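Local coordinates for Pe family protein (Mycobacterium smegmatis, PDB 3Q4H) that is a secreted small helical protein of the CFP-10 branch of the WXG100 family, probably acting as a complex with a partner protein, at residues 31-36 with 57-62. Numbering follows the deposited sequence.
Sequences AQAEQA and ARFVEV
F59 meets A33 and E34 across the two antiparallel helices of a helical hairpin; F59 and V60 are the residues of 57-62 that touch 31-36, where A33 and E34 receive them. The ring is thrown across the gap because CG stands anti to the backbone N (chi1 175°), and its far end arrives at the alanine, CZ lying 4.3 Å from A33 CB in an oblique apolar contact. One side of the same ring runs alongside the glutamate in the opposite direction. E34 OE1 sits at the ring edge, near its plane, 3.4 Å from F59 CD2, and the carboxylate and ring planes are nearly parallel, 13° apart. An edgewise approach of this kind would place the oxygen near the slightly positive rim of the ring rather than over its electron-rich face.

One residue on, V60 meets the other oxygen through a single methyl: its CG2 is 3.5 Å from E34 OE2. A bend in the E34 side chain helps bring the carboxylate to both residues. No hydrogen bond links the two segments; OE2 instead has a weak hydrogen bond with H56 NE2, just before 57-62, a further link between the glutamate and helix 47-77.

The axes of the two segments approach to 11.6 Å and their directions differ by 167°, a wide spacing bridged by the phenylalanine and the glutamate. This pair of long antiparallel helices, 8-38 and 47-77, is the hairpin expected of a WXG100 protein. An aromatic side chain of another protein's chain meets the F59 ring, while P10 of a second copy of this protein packs on E34.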
loop_
_atom_site.group_PDB
_atom_site.type_symbol
_atom_site.label_atom_id
_atom_site.label_comp_id
_atom_site.label_asym_id
_atom_site.label_seq_id
_atom_site.Cartn_x
_atom_site.Cartn_y
_atom_site.Cartn_z
ATOM N N ALA A 31 -7.395 10.550 5.955
ATOM C CA ALA A 31 -6.762 11.865 5.778
ATOM C C ALA A 31 -7.549 12.773 4.831
ATOM O O ALA A 31 -7.727 13.966 5.100
ATOM C CB ALA A 31 -5.352 11.696 5.286
ATOM N N GLN A 32 -8.027 12.209 3.728
ATOM C CA GLN A 32 -8.897 12.952 2.814
ATOM C C GLN A 32 -10.250 13.301 3.443
ATOM O O GLN A 32 -10.839 14.322 3.122
ATOM C CB GLN A 32 -9.121 12.162 1.519
ATOM C CG GLN A 32 -7.874 12.015 0.667
ATOM C CD GLN A 32 -8.180 11.441 -0.704
ATOM O OE1 GLN A 32 -7.715 10.350 -1.057
ATOM N NE2 GLN A 32 -8.976 12.169 -1.484
ATOM N N ALA A 33 -10.749 12.445 4.325
ATOM C CA ALA A 33 -12.009 12.722 5.008
ATOM C C ALA A 33 -11.829 13.874 5.988
ATOM O O ALA A 33 -12.735 14.681 6.183
ATOM C CB ALA A 33 -12.512 11.484 5.720
ATOM N N GLU A 34 -10.646 13.948 6.586
ATOM C CA GLU A 34 -10.306 14.988 7.554
ATOM C C GLU A 34 -10.226 16.365 6.883
ATOM O O GLU A 34 -10.737 17.343 7.413
ATOM C CB GLU A 34 -8.986 14.615 8.248
ATOM C CG GLU A 34 -8.362 15.692 9.133
ATOM C CD GLU A 34 -9.025 15.847 10.482
ATOM O OE1 GLU A 34 -10.049 15.180 10.744
ATOM O OE2 GLU A 34 -8.509 16.651 11.293
ATOM N N GLN A 35 -9.593 16.425 5.715
ATOM C CA GLN A 35 -9.514 17.660 4.929
ATOM C C GLN A 35 -10.894 18.185 4.565
ATOM O O GLN A 35 -11.152 19.381 4.651
ATOM C CB GLN A 35 -8.729 17.432 3.639
ATOM C CG GLN A 35 -7.256 17.139 3.831
ATOM C CD GLN A 35 -6.483 17.099 2.510
ATOM O OE1 GLN A 35 -6.458 18.084 1.767
ATOM N NE2 GLN A 35 -5.845 15.966 2.223
ATOM N N ALA A 36 -11.771 17.285 4.143
ATOM C CA ALA A 36 -13.146 17.643 3.827
ATOM C C ALA A 36 -13.910 18.110 5.066
ATOM O O ALA A 36 -14.783 18.957 4.961
ATOM C CB ALA A 36 -13.853 16.473 3.179
ATOM N N ALA A 57 -12.873 16.220 17.292
ATOM C CA ALA A 57 -11.871 15.748 18.270
ATOM C C ALA A 57 -11.968 14.243 18.525
ATOM O O ALA A 57 -10.968 13.575 18.771
ATOM C CB ALA A 57 -12.015 16.506 19.578
ATOM N N ARG A 58 -13.192 13.733 18.475
ATOM C CA ARG A 58 -13.466 12.312 18.585
ATOM C C ARG A 58 -12.940 11.558 17.355
ATOM O O ARG A 58 -12.277 10.520 17.473
ATOM C CB ARG A 58 -14.977 12.117 18.732
ATOM C CG ARG A 58 -15.463 10.690 18.674
ATOM C CD ARG A 58 -14.796 9.848 19.727
ATOM N NE ARG A 58 -15.343 8.501 19.744
ATOM C CZ ARG A 58 -14.875 7.505 20.490
ATOM N NH1 ARG A 58 -13.832 7.688 21.297
ATOM N NH2 ARG A 58 -15.455 6.313 20.416
ATOM N N PHE A 59 -13.239 12.088 16.175
ATOM C CA PHE A 59 -12.787 11.474 14.941
ATOM C C PHE A 59 -11.259 11.427 14.870
ATOM O O PHE A 59 -10.676 10.401 14.503
ATOM C CB PHE A 59 -13.345 12.239 13.755
ATOM C CG PHE A 59 -12.848 11.746 12.434
ATOM C CD1 PHE A 59 -13.392 10.612 11.856
ATOM C CD2 PHE A 59 -11.845 12.424 11.760
ATOM C CE1 PHE A 59 -12.942 10.159 10.637
ATOM C CE2 PHE A 59 -11.393 11.975 10.541
ATOM C CZ PHE A 59 -11.939 10.838 9.979
ATOM N N VAL A 60 -10.612 12.535 15.222
ATOM C CA VAL A 60 -9.150 12.585 15.255
ATOM C C VAL A 60 -8.576 11.574 16.253
ATOM O O VAL A 60 -7.541 10.974 15.981
ATOM C CB VAL A 60 -8.620 14.026 15.540
ATOM C CG1 VAL A 60 -7.136 14.022 15.871
ATOM C CG2 VAL A 60 -8.883 14.917 14.343
ATOM N N GLU A 61 -9.251 11.365 17.383
ATOM C CA GLU A 61 -8.825 10.343 18.356
ATOM C C GLU A 61 -8.919 8.914 17.791
ATOM O O GLU A 61 -7.992 8.123 17.934
ATOM C CB GLU A 61 -9.638 10.422 19.658
ATOM C CG GLU A 61 -9.620 9.095 20.450
ATOM C CD GLU A 61 -10.294 9.154 21.810
ATOM O OE1 GLU A 61 -10.974 10.159 22.128
ATOM O OE2 GLU A 61 -10.135 8.167 22.563
ATOM N N VAL A 62 -10.051 8.581 17.185
ATOM C CA VAL A 62 -10.289 7.220 16.729
ATOM C C VAL A 62 -9.384 6.860 15.539
ATOM O O VAL A 62 -8.948 5.708 15.431
ATOM C CB VAL A 62 -11.774 6.997 16.390
ATOM C CG1 VAL A 62 -12.019 5.577 15.924
ATOM C CG2 VAL A 62 -12.629 7.299 17.591
#